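Local coordinates for 3-oxoacyl-[acyl-carrier-protein] synthase, mitochondrial (PDB 2IX4), which catalyses the condensation steps of mitochondrial fatty acid synthesis, lengthening acyl chains by two carbons taken from malonyl-ACP, at residues Thr6-Val11 / Leu100-Trp105; Ala84-Ile89 / Ile124-Asp129; Thr116-Gly121 / Met157-Val162; Thr181-Ile186 / Thr422-Leu427; Gly204-Ser209 / Glu250-Ile255. One frame throughout, in Å; residues are numbered along the deposited sequence.

Contact 1 (Thr6-Val11 / Leu100-Trp105); sequences TGLGMV and LRDAEW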
# COMPACT_ATOMS: atom_id res chain seq x y z
N THR A 6 -7.15 -20.77 -8.57
CA THR A 6 -7.58 -21.33 -9.85
C THR A 6 -6.73 -20.88 -11.04
O THR A 6 -6.91 -21.37 -12.15
CB THR A 6 -9.07 -21.03 -10.13
OG1 THR A 6 -9.32 -19.63 -9.99
CG2 THR A 6 -9.97 -21.80 -9.18
N GLY A 7 -5.81 -19.95 -10.81
CA GLY A 7 -4.94 -19.45 -11.87
C GLY A 7 -3.62 -18.94 -11.35
O GLY A 7 -3.58 -18.30 -10.30
N LEU A 8 -2.55 -19.24 -12.07
CA LEU A 8 -1.20 -18.79 -11.71
C LEU A 8 -0.56 -18.02 -12.86
O LEU A 8 -0.71 -18.39 -14.03
CB LEU A 8 -0.31 -19.98 -11.32
CG LEU A 8 -0.74 -20.96 -10.22
CD1 LEU A 8 0.25 -22.11 -10.14
CD2 LEU A 8 -0.86 -20.29 -8.86
N GLY A 9 0.15 -16.95 -12.53
CA GLY A 9 0.83 -16.14 -13.54
C GLY A 9 2.04 -15.45 -12.97
O GLY A 9 2.00 -14.95 -11.84
N MET A 10 3.13 -15.42 -13.73
CA MET A 10 4.36 -14.78 -13.25
C MET A 10 5.32 -14.38 -14.37
O MET A 10 5.31 -14.96 -15.46
CB MET A 10 5.07 -15.66 -12.21
CG MET A 10 5.75 -16.91 -12.78
SD MET A 10 5.92 -18.27 -11.61
CE MET A 10 6.50 -17.43 -10.14
N VAL A 11 6.14 -13.38 -14.07
CA VAL A 11 7.27 -12.99 -14.90
C VAL A 11 8.44 -12.73 -13.96
O VAL A 11 8.36 -11.87 -13.08
CB VAL A 11 6.94 -11.78 -15.85
CG1 VAL A 11 6.32 -10.61 -15.09
CG2 VAL A 11 8.17 -11.34 -16.64
N LEU A 100 -5.25 -15.19 -15.36
CA LEU A 100 -6.67 -15.18 -15.74
C LEU A 100 -7.00 -16.16 -16.86
O LEU A 100 -8.07 -16.79 -16.85
CB LEU A 100 -7.12 -13.76 -16.11
CG LEU A 100 -7.26 -12.78 -14.94
CD1 LEU A 100 -7.20 -11.35 -15.43
CD2 LEU A 100 -8.54 -13.04 -14.15
N ARG A 101 -6.09 -16.30 -17.82
CA ARG A 101 -6.28 -17.27 -18.91
C ARG A 101 -6.12 -18.70 -18.40
O ARG A 101 -6.84 -19.60 -18.83
CB ARG A 101 -5.34 -16.97 -20.08
CG ARG A 101 -5.73 -15.69 -20.80
CD ARG A 101 -4.87 -15.39 -22.01
NE ARG A 101 -5.17 -14.07 -22.55
CZ ARG A 101 -6.13 -13.81 -23.44
NH1 ARG A 101 -6.89 -14.78 -23.93
NH2 ARG A 101 -6.33 -12.56 -23.84
N ASP A 102 -5.18 -18.89 -17.46
CA ASP A 102 -5.01 -20.15 -16.74
C ASP A 102 -6.30 -20.53 -15.98
O ASP A 102 -6.74 -21.68 -16.03
CB ASP A 102 -3.83 -20.04 -15.77
CG ASP A 102 -3.48 -21.36 -15.09
OD1 ASP A 102 -3.66 -22.43 -15.70
OD2 ASP A 102 -2.99 -21.31 -13.94
N ALA A 103 -6.89 -19.55 -15.31
CA ALA A 103 -8.15 -19.73 -14.57
C ALA A 103 -9.38 -19.77 -15.48
O ALA A 103 -10.48 -20.07 -15.02
CB ALA A 103 -8.30 -18.63 -13.52
N GLU A 104 -9.18 -19.46 -16.76
CA GLU A 104 -10.27 -19.32 -17.73
C GLU A 104 -11.32 -18.33 -17.22
O GLU A 104 -12.53 -18.56 -17.33
CB GLU A 104 -10.88 -20.68 -18.10
CG GLU A 104 -9.86 -21.66 -18.68
CD GLU A 104 -10.49 -22.89 -19.32
OE1 GLU A 104 -11.71 -23.12 -19.14
OE2 GLU A 104 -9.76 -23.62 -20.01
N TRP A 105 -10.84 -17.23 -16.64
CA TRP A 105 -11.70 -16.20 -16.08
C TRP A 105 -11.55 -14.88 -16.83
O TRP A 105 -10.78 -14.00 -16.44
CB TRP A 105 -11.45 -16.01 -14.58
CG TRP A 105 -12.50 -15.16 -13.92
CD1 TRP A 105 -12.34 -13.91 -13.39
CD2 TRP A 105 -13.89 -15.49 -13.74
NE1 TRP A 105 -13.53 -13.44 -12.89
CE2 TRP A 105 -14.50 -14.39 -13.09
CE3 TRP A 105 -14.67 -16.61 -14.07
CZ2 TRP A 105 -15.86 -14.39 -12.75
CZ3 TRP A 105 -16.03 -16.60 -13.74
CH2 TRP A 105 -16.60 -15.49 -13.08

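Contact 2 (Ala84-Ile89 / Ile124-Asp129); sequences AVANFI and IGSICD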
# COMPACT_ATOMS: atom_id res chain seq x y z
N ALA A 84 1.60 5.84 -19.68
CA ALA A 84 1.28 5.81 -18.25
C ALA A 84 1.73 4.51 -17.57
O ALA A 84 1.54 4.34 -16.37
CB ALA A 84 -0.22 6.02 -18.04
N VAL A 85 2.33 3.61 -18.35
CA VAL A 85 2.73 2.30 -17.84
C VAL A 85 4.22 2.23 -17.50
O VAL A 85 5.07 2.15 -18.39
CB VAL A 85 2.33 1.15 -18.82
CG1 VAL A 85 2.75 -0.21 -18.27
CG2 VAL A 85 0.82 1.15 -19.06
N ALA A 86 4.52 2.28 -16.21
CA ALA A 86 5.87 2.00 -15.72
C ALA A 86 6.09 0.49 -15.74
O ALA A 86 5.13 -0.29 -15.84
CB ALA A 86 6.07 2.56 -14.32
N ASN A 87 7.35 0.07 -15.63
CA ASN A 87 7.70 -1.34 -15.75
C ASN A 87 6.99 -2.27 -14.77
O ASN A 87 6.55 -3.35 -15.16
CB ASN A 87 9.22 -1.54 -15.70
CG ASN A 87 9.91 -1.03 -16.96
OD1 ASN A 87 9.50 -0.04 -17.56
ND2 ASN A 87 10.97 -1.72 -17.36
N PHE A 88 6.85 -1.83 -13.52
CA PHE A 88 6.14 -2.63 -12.51
C PHE A 88 4.68 -2.88 -12.90
O PHE A 88 4.13 -3.95 -12.63
CB PHE A 88 6.28 -2.04 -11.10
CG PHE A 88 5.40 -0.84 -10.83
CD1 PHE A 88 4.21 -0.99 -10.12
CD2 PHE A 88 5.77 0.43 -11.25
CE1 PHE A 88 3.40 0.11 -9.85
CE2 PHE A 88 4.96 1.54 -10.98
CZ PHE A 88 3.78 1.38 -10.28
N ILE A 89 4.06 -1.91 -13.57
CA ILE A 89 2.68 -2.06 -14.05
C ILE A 89 2.59 -3.10 -15.18
O ILE A 89 1.69 -3.94 -15.19
CB ILE A 89 2.07 -0.70 -14.48
CG1 ILE A 89 2.00 0.26 -13.29
CG2 ILE A 89 0.67 -0.90 -15.09
CD1 ILE A 89 1.77 1.72 -13.66
N ILE A 124 7.81 -0.10 -4.03
CA ILE A 124 8.41 1.23 -4.16
C ILE A 124 7.89 2.02 -5.37
O ILE A 124 7.84 3.24 -5.34
CB ILE A 124 9.96 1.20 -4.21
CG1 ILE A 124 10.53 0.10 -3.31
CG2 ILE A 124 10.53 2.56 -3.78
CD1 ILE A 124 12.02 -0.19 -3.51
N GLY A 125 7.50 1.31 -6.43
CA GLY A 125 6.95 1.96 -7.62
C GLY A 125 7.98 2.15 -8.71
O GLY A 125 8.56 1.18 -9.21
N SER A 126 8.23 3.41 -9.07
CA SER A 126 9.16 3.72 -10.16
C SER A 126 10.12 4.85 -9.79
O SER A 126 9.90 6.01 -10.14
CB SER A 126 8.39 4.04 -11.44
OG SER A 126 9.26 4.08 -12.55
N ILE A 127 11.19 4.48 -9.08
CA ILE A 127 12.23 5.44 -8.68
C ILE A 127 12.91 6.09 -9.88
O ILE A 127 13.22 7.28 -9.84
CB ILE A 127 13.28 4.79 -7.73
CG1 ILE A 127 12.63 4.36 -6.41
CG2 ILE A 127 14.44 5.76 -7.45
CD1 ILE A 127 13.60 3.86 -5.34
N CYS A 128 13.13 5.32 -10.95
CA CYS A 128 13.82 5.83 -12.14
C CYS A 128 13.04 6.96 -12.82
O CYS A 128 13.64 7.88 -13.37
CB CYS A 128 14.11 4.70 -13.14
SG CYS A 128 12.65 3.90 -13.84
N ASP A 129 11.71 6.88 -12.77
CA ASP A 129 10.85 7.94 -13.29
C ASP A 129 10.92 9.20 -12.45
O ASP A 129 10.88 10.31 -12.98
CB ASP A 129 9.40 7.45 -13.40
CG ASP A 129 9.17 6.59 -14.63
OD1 ASP A 129 9.60 6.98 -15.74
OD2 ASP A 129 8.55 5.51 -14.49
O HOH W 1 10.07 1.63 -14.08
O HOH W 2 8.74 0.09 -12.33

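Contact 3 (Thr116-Gly121 / Met157-Val162); sequences TGVSIG and MASGHV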
# COMPACT_ATOMS: atom_id res chain seq x y z
N THR A 116 -15.63 -9.47 -9.39
CA THR A 116 -14.19 -9.71 -9.52
C THR A 116 -13.40 -8.46 -9.16
O THR A 116 -13.60 -7.40 -9.75
CB THR A 116 -13.82 -10.15 -10.95
OG1 THR A 116 -14.65 -11.25 -11.34
CG2 THR A 116 -12.34 -10.57 -11.03
N GLY A 117 -12.49 -8.58 -8.20
CA GLY A 117 -11.63 -7.47 -7.81
C GLY A 117 -10.16 -7.72 -8.11
O GLY A 117 -9.77 -8.77 -8.63
N VAL A 118 -9.33 -6.73 -7.76
CA VAL A 118 -7.89 -6.80 -8.00
C VAL A 118 -7.15 -6.26 -6.78
O VAL A 118 -7.51 -5.21 -6.24
CB VAL A 118 -7.48 -5.99 -9.26
CG1 VAL A 118 -6.02 -6.22 -9.61
CG2 VAL A 118 -8.37 -6.34 -10.46
N SER A 119 -6.12 -7.00 -6.35
CA SER A 119 -5.24 -6.57 -5.25
C SER A 119 -3.79 -6.92 -5.58
O SER A 119 -3.27 -7.95 -5.14
CB SER A 119 -5.67 -7.20 -3.93
OG SER A 119 -4.92 -6.66 -2.84
N ILE A 120 -3.15 -6.05 -6.35
CA ILE A 120 -1.75 -6.24 -6.75
C ILE A 120 -0.96 -5.02 -6.31
O ILE A 120 -1.13 -3.93 -6.86
CB ILE A 120 -1.61 -6.46 -8.28
CG1 ILE A 120 -2.44 -7.65 -8.75
CG2 ILE A 120 -0.13 -6.64 -8.68
CD1 ILE A 120 -2.62 -7.73 -10.26
N GLY A 121 -0.10 -5.21 -5.31
CA GLY A 121 0.69 -4.11 -4.78
C GLY A 121 2.10 -4.06 -5.34
O GLY A 121 2.64 -5.06 -5.80
N MET A 157 -1.17 1.48 -8.82
CA MET A 157 -1.62 1.57 -10.21
C MET A 157 -1.66 0.26 -11.00
O MET A 157 -2.35 0.18 -12.02
CB MET A 157 -0.86 2.67 -10.97
CG MET A 157 -1.27 4.09 -10.55
SD MET A 157 -3.04 4.46 -10.67
CE MET A 157 -3.27 4.44 -12.45
N ALA A 158 -0.94 -0.75 -10.53
CA ALA A 158 -1.00 -2.07 -11.17
C ALA A 158 -2.42 -2.65 -11.08
O ALA A 158 -2.94 -3.17 -12.07
CB ALA A 158 0.02 -3.02 -10.55
N SER A 159 -3.04 -2.53 -9.91
CA SER A 159 -4.44 -2.90 -9.71
C SER A 159 -5.38 -2.11 -10.62
O SER A 159 -6.32 -2.68 -11.18
CB SER A 159 -4.87 -2.67 -8.26
OG SER A 159 -4.20 -3.56 -7.39
N GLY A 160 -5.12 -0.81 -10.76
CA GLY A 160 -5.90 0.06 -11.62
C GLY A 160 -5.88 -0.38 -13.07
O GLY A 160 -6.93 -0.47 -13.71
N HIS A 161 -4.69 -0.66 -13.59
CA HIS A 161 -4.52 -1.07 -14.99
C HIS A 161 -5.09 -2.45 -15.28
O HIS A 161 -5.63 -2.68 -16.36
CB HIS A 161 -3.05 -0.99 -15.39
CG HIS A 161 -2.56 0.40 -15.60
ND1 HIS A 161 -2.44 0.98 -16.84
CD2 HIS A 161 -2.16 1.35 -14.71
CE1 HIS A 161 -1.99 2.21 -16.72
NE2 HIS A 161 -1.81 2.46 -15.43
N VAL A 162 -4.96 -3.37 -14.32
CA VAL A 162 -5.53 -4.71 -14.45
C VAL A 162 -7.07 -4.65 -14.47
O VAL A 162 -7.70 -5.20 -15.37
CB VAL A 162 -5.00 -5.69 -13.36
CG1 VAL A 162 -5.73 -7.03 -13.40
CG2 VAL A 162 -3.50 -5.91 -13.53
O HOH W 3 -0.11 -1.69 -7.80

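Contact 4 (Thr181-Ile186 / Thr422-Leu427); sequences TGAHSI and TNASLL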
# COMPACT_ATOMS: atom_id res chain seq x y z
N THR A 181 4.87 -7.17 0.62
CA THR A 181 3.81 -6.57 -0.19
C THR A 181 2.96 -7.61 -0.93
O THR A 181 1.73 -7.59 -0.85
CB THR A 181 4.38 -5.52 -1.17
OG1 THR A 181 4.80 -4.36 -0.43
CG2 THR A 181 3.35 -5.09 -2.21
N GLY A 182 3.62 -8.52 -1.65
CA GLY A 182 2.93 -9.55 -2.42
C GLY A 182 2.14 -10.53 -1.56
O GLY A 182 1.13 -11.07 -1.99
N ALA A 183 2.61 -10.74 -0.33
CA ALA A 183 1.94 -11.66 0.59
C ALA A 183 0.68 -11.04 1.18
O ALA A 183 -0.39 -11.65 1.13
CB ALA A 183 2.90 -12.11 1.69
N HIS A 184 0.81 -9.83 1.72
CA HIS A 184 -0.34 -9.09 2.26
C HIS A 184 -1.41 -8.81 1.20
O HIS A 184 -2.59 -8.83 1.51
CB HIS A 184 0.11 -7.78 2.91
CG HIS A 184 0.84 -7.97 4.20
ND1 HIS A 184 0.20 -8.13 5.41
CD2 HIS A 184 2.17 -8.00 4.48
CE1 HIS A 184 1.10 -8.26 6.37
NE2 HIS A 184 2.30 -8.17 5.83
N SER A 185 -0.99 -8.54 -0.03
CA SER A 185 -1.94 -8.28 -1.11
C SER A 185 -2.82 -9.50 -1.37
O SER A 185 -4.04 -9.38 -1.53
CB SER A 185 -1.22 -7.84 -2.40
OG SER A 185 -0.79 -6.49 -2.32
N ILE A 186 -2.18 -10.67 -1.40
CA ILE A 186 -2.88 -11.95 -1.56
C ILE A 186 -3.75 -12.24 -0.34
O ILE A 186 -4.91 -12.65 -0.47
CB ILE A 186 -1.86 -13.11 -1.81
CG1 ILE A 186 -1.34 -13.06 -3.25
CG2 ILE A 186 -2.50 -14.48 -1.52
CD1 ILE A 186 -0.07 -13.86 -3.50
N THR A 422 7.34 -5.76 9.40
CA THR A 422 6.05 -6.26 8.95
C THR A 422 6.18 -7.70 8.44
O THR A 422 6.98 -7.97 7.54
CB THR A 422 5.41 -5.33 7.87
OG1 THR A 422 4.21 -5.93 7.36
CG2 THR A 422 6.37 -5.06 6.70
N ASN A 423 5.41 -8.61 9.02
CA ASN A 423 5.51 -10.04 8.72
C ASN A 423 4.21 -10.64 8.23
O ASN A 423 3.15 -10.36 8.77
CB ASN A 423 5.97 -10.82 9.95
CG ASN A 423 7.25 -10.28 10.53
OD1 ASN A 423 8.24 -10.11 9.83
ND2 ASN A 423 7.23 -9.99 11.83
N ALA A 424 4.32 -11.49 7.21
CA ALA A 424 3.20 -12.27 6.74
C ALA A 424 3.62 -13.72 6.51
O ALA A 424 4.77 -13.99 6.15
CB ALA A 424 2.63 -11.68 5.46
N SER A 425 2.69 -14.63 6.75
CA SER A 425 2.90 -16.04 6.48
C SER A 425 1.65 -16.60 5.82
O SER A 425 0.56 -16.53 6.38
CB SER A 425 3.21 -16.79 7.78
OG SER A 425 3.90 -17.99 7.53
N LEU A 426 1.81 -17.11 4.60
CA LEU A 426 0.70 -17.69 3.85
C LEU A 426 0.77 -19.20 3.88
O LEU A 426 1.81 -19.78 3.59
CB LEU A 426 0.70 -17.20 2.39
CG LEU A 426 0.53 -15.70 2.11
CD1 LEU A 426 0.71 -15.43 0.63
CD2 LEU A 426 -0.83 -15.19 2.59
N LEU A 427 -0.34 -19.84 4.25
CA LEU A 427 -0.39 -21.30 4.34
C LEU A 427 -1.41 -21.89 3.37
O LEU A 427 -2.61 -21.60 3.45
CB LEU A 427 -0.66 -21.75 5.78
CG LEU A 427 -0.74 -23.25 6.10
CD1 LEU A 427 0.47 -24.02 5.57
CD2 LEU A 427 -0.89 -23.47 7.59

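Contact 5 (Gly204-Ser209 / Glu250-Ile255); sequences GGTESS and EGSGVI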
# COMPACT_ATOMS: atom_id res chain seq x y z
N GLY A 204 -1.61 -10.27 -6.00
CA GLY A 204 -0.19 -10.56 -6.02
C GLY A 204 0.70 -9.35 -5.78
O GLY A 204 0.35 -8.43 -5.04
N GLY A 205 1.86 -9.37 -6.42
CA GLY A 205 2.87 -8.34 -6.21
C GLY A 205 3.68 -8.09 -7.46
O GLY A 205 3.78 -8.95 -8.34
N THR A 206 4.25 -6.89 -7.54
CA THR A 206 5.09 -6.52 -8.67
C THR A 206 6.19 -5.56 -8.23
O THR A 206 6.02 -4.81 -7.27
CB THR A 206 4.28 -5.93 -9.85
OG1 THR A 206 5.16 -5.64 -10.94
CG2 THR A 206 3.53 -4.66 -9.44
N GLU A 207 7.32 -5.62 -8.92
CA GLU A 207 8.43 -4.72 -8.63
C GLU A 207 9.38 -4.64 -9.81
O GLU A 207 9.72 -5.65 -10.42
CB GLU A 207 9.21 -5.15 -7.39
CG GLU A 207 9.96 -4.01 -6.71
CD GLU A 207 9.07 -3.19 -5.79
OE1 GLU A 207 8.69 -3.72 -4.73
OE2 GLU A 207 8.76 -2.03 -6.13
N SER A 208 9.79 -3.42 -10.13
CA SER A 208 10.83 -3.19 -11.12
C SER A 208 11.68 -2.06 -10.60
O SER A 208 11.53 -0.91 -11.01
CB SER A 208 10.24 -2.84 -12.47
OG SER A 208 11.26 -2.82 -13.45
N SER A 209 12.57 -2.40 -9.68
CA SER A 209 13.35 -1.40 -8.97
C SER A 209 14.85 -1.61 -9.13
O SER A 209 15.62 -1.32 -8.22
CB SER A 209 12.94 -1.39 -7.49
OG SER A 209 13.12 -0.10 -6.92
N GLU A 250 13.69 -8.49 -9.91
CA GLU A 250 12.49 -7.82 -10.40
C GLU A 250 11.50 -8.82 -10.98
O GLU A 250 11.89 -9.92 -11.38
CB GLU A 250 12.86 -6.78 -11.47
CG GLU A 250 13.56 -7.39 -12.68
CD GLU A 250 13.69 -6.44 -13.86
OE1 GLU A 250 13.05 -5.36 -13.84
OE2 GLU A 250 14.43 -6.77 -14.80
N GLY A 251 10.23 -8.43 -11.04
CA GLY A 251 9.21 -9.24 -11.70
C GLY A 251 7.86 -9.12 -11.04
O GLY A 251 7.60 -8.16 -10.31
N SER A 252 7.00 -10.09 -11.30
CA SER A 252 5.65 -10.09 -10.75
C SER A 252 5.13 -11.50 -10.57
O SER A 252 5.44 -12.40 -11.36
CB SER A 252 4.70 -9.31 -11.66
OG SER A 252 3.39 -9.23 -11.10
N GLY A 253 4.33 -11.69 -9.53
CA GLY A 253 3.57 -12.91 -9.33
C GLY A 253 2.12 -12.54 -9.11
O GLY A 253 1.81 -11.66 -8.31
N VAL A 254 1.23 -13.18 -9.86
CA VAL A 254 -0.19 -12.91 -9.75
C VAL A 254 -0.96 -14.24 -9.73
O VAL A 254 -0.70 -15.13 -10.55
CB VAL A 254 -0.71 -11.99 -10.90
CG1 VAL A 254 -2.22 -11.90 -10.88
CG2 VAL A 254 -0.09 -10.59 -10.80
N ILE A 255 -1.88 -14.36 -8.78
CA ILE A 255 -2.77 -15.52 -8.73
C ILE A 255 -4.23 -15.12 -8.82
O ILE A 255 -4.60 -13.98 -8.51
CB ILE A 255 -2.55 -16.38 -7.44
CG1 ILE A 255 -2.86 -15.58 -6.17
CG2 ILE A 255 -1.13 -16.94 -7.42
CD1 ILE A 255 -2.75 -16.38 -4.89

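Contact 1 (Thr6-Val11 / Leu100-Trp105)
Asp102, near the C-terminal end of helix 87-102, takes the backbone N-H of Leu8 on strand 3-12: N to OD2 is 2.8 Å, with 158° at the hydrogen. The oxygen receives it through its anti lone pair, on the side away from OD1. With CG anti to its own backbone N (chi1 -173°), the short carboxylate leans over the strand, and OD2 also passes 3.4 Å from Gly7 CA. Gly7 has no side chain, which lets the methyl of Ala103 settle 3.8 Å from Gly7 CA. Beside it Ala103 CA makes a C-H...O contact of 3.2 Å with Thr6 O. A small apolar residue suits this tight place between chain turn and strand. Further out, Tyr271 OH bonds to OD2 and Lys269 forms a salt bridge with OD1, which should keep the carboxylate ionised. Thr6 OG1 is held by Glu258, while Leu8 carries its branch away toward helices 18-26 and 364-378. What presents Asp102 and Ala103 to the strand is the helix end itself, a Schellman motif with Glu104 at positive phi and Trp105 N bonded to Leu100 O at 2.8 Å. Strand 3-12, with helices packed around it, belongs to the layered alpha/beta architecture of thiolase-like enzymes.

Contact 2 (Ala84-Ile89 / Ile124-Asp129)
The starts of two helices, 87-102 and 127-138, meet here, bridged in part by two waters, with Ala86 and Ser126 as their N-cap residues. The place is a buried one in the ketosynthase fold, beside the dimer interface; the neighbouring Ile124 touches bound hexanoic acid and Leu154 of the second subunit. Most direct contact is made by the Phe88 ring, with the Ala86 methyl against Ser126 and Asp129. Gly125 lays its CA over one face of the ring, 4.1 Å from the centroid and 18° off the normal, a CH-pi contact. Ile89 CG1 covers the opposite face. Gly125 takes a backbone conformation with positive phi that by itself calls for glycine; with no side chain, its CA can come close over the ring. CG of Phe88 sits between backbone N and carbonyl carbon (chi1 78°), a position that turns the ring toward this loop. Water 2 lies in the ring plane at its edge; it accepts from Phe88 N at 2.9 Å and gives a weak bond to Gly125 O. Water 1 donates to Ser126 OG at 3.0 Å and accepts weakly from Asn87 N. Ser126 OG in turn donates to Asp129 OD2, a short 2.5 Å bond that reaches the oxygen from 40° above the carboxylate plane.

Contact 3 (Thr116-Gly121 / Met157-Val162)
Helix 157-166 is the return arm of a beta-alpha-beta crossover: strand 116-122 leads out, and the chain comes back through this helix into strand 172-173, which pairs in parallel with strand 116-122. The segment axes approach to 6.8 Å, with N-to-C directions at 143°. Such closeness is possible because Ala158 and Ser159 put small side chains where helix meets sheet. Ser159 OG accepts the backbone N-H of Ile120 at 2.9 Å and an almost straight 168°. With OG beside the backbone N of Ser159 (chi1 -66°), the same hydroxyl bonds to His173 O, so it joins both strands of the crossover. Apolar branches close the rest. Val118 CG1 rides over the helix backbone, 3.7 Å from Ser159 CA, and also meets Val162 CG1. The Ile120 side chain crosses that of Val162 at about a right angle, CD1 lying 3.8 Å from CG2, while Ile120 CG2 leans on the Ala158 methyl. Beta-branched residues fit this face because each spreads two branches across the helix surface. Water 3 adds a further polar link, donating to Ile120 O at 2.6 Å and accepting weakly from Ala158 N in the first helical turn. In this wholly buried interface, then, serine serves as a compact polar linker: one hydroxyl satisfies a strand N-H and a strand carbonyl amid otherwise apolar packing.

Contact 4 (Thr181-Ile186 / Thr422-Leu427)
Thr422 OG1 lies 3.3 Å from His184 NE2 and is held by a hydrogen bond to the main-chain O of Asn172 of the second subunit, so this corner of the contact already borders the dimer interface. The other ring nitrogen of His184, ND1, is bonded to Tyr277 OH, which helps fix how the imidazole is turned. CG stands anti to the carbonyl carbon (chi1 -71°), carrying the ring out from helix 181-195 to strand 422-429. There the Ala424 methyl sits over one face, 3.8 Å from the ring centroid and 22° off its normal, a CH-pi contact. The same methyl meets that of Ala183 at 3.8 Å. Two alanines facing each other bring helix and strand to an axis distance of 8.1 Å. Farther along, the longer Leu426 side chain lies against the helix: CD2 reaches Ala183 O, and CD1 is 4.0 Å from Ile186 CG2, the two side chains crossing at roughly a right angle. The helix starts just after Cys179, the predicted nucleophile, as in related thiolase-fold enzymes, and the strand lies in the sheet of the C-terminal half. Small methyls meet at the closest CA pair, Ala183 with Ala424, and packing does most of the joining, with the polar groups largely turned to partners beyond the pair.

Contact 5 (Gly204-Ser209 / Glu250-Ile255)
Gly205 and Gly253 form a hydrogen-bonded pair of antiparallel strands 200-207 and 251-259, with Gly205 N donating to Gly253 O at 3.0 Å. The returning bond, Gly253 N to Gly205 O, shares its acceptor: Ser252 OG also donates to Gly205 O, at 2.8 Å and tilted 31° from the carbonyl plane. Ser252 can do this because OG lies anti to its backbone N (chi1 -177°), folded over the neighbouring strand, where it also touches Thr206 CB at 3.6 Å. Thr206 and Ser252, a non-hydrogen-bonded pair, place their side chains on one face; Thr206 OG1 gives its proton to Phe88 O of helix 87-102. The next hydrogen-bonded pair is Glu207 with Gly251, joined by Glu207 N to Gly251 O at 2.9 Å and by Gly251 N to Glu207 O. Glycines run through both strands. Gly204 and Gly251 adopt backbone angles that suit glycine, and Gly204 CA comes 3.2 Å from Gly253 O in a C-H...O contact. The Glu207 side chain turns away to the pocket, where it touches hexanoic acid and accepts from Gly362 N and Ile124 N. Beyond the Glu207-Gly251 pair, Ser208 OG and Glu250 OE1 are 3.1 Å apart; the Glu250 carboxylate is bonded by Tyr91 OH at OE1 and Val65 N at OE2. Thus the hydrogen-bonded pairs satisfy one another, the intervening residues turn to strands 116-122 and 3-12, and the buried carboxylates draw on neighbouring N-H and hydroxyl groups, an arrangement that probably holds Glu207 in place beside the bound hexanoic acid.

All five contacts are largely buried, but contact 5 lies deepest, about 6 Å between its centre and that of the chain, against 10 Å for contact 4 and 16 Å for the rest. Contact 5 is strand pairing by main-chain bonds, and its strands are neighbours, in the same sheet, of strands in contacts 1 and 3: 251-259 pairs with 3-12, and 200-207 with 116-122. Contacts 1, 3 and 4 instead lay helices or helix ends against strands. Contacts 1 and 3 each spend one polar side chain on a strand N-H, whereas contact 4 is mainly apolar. Contacts 1 and 2 use opposite ends of helix 87-102. Contact 2 alone joins two helix starts, by ring packing and two waters, and with 3 and 4 reaches the second subunit.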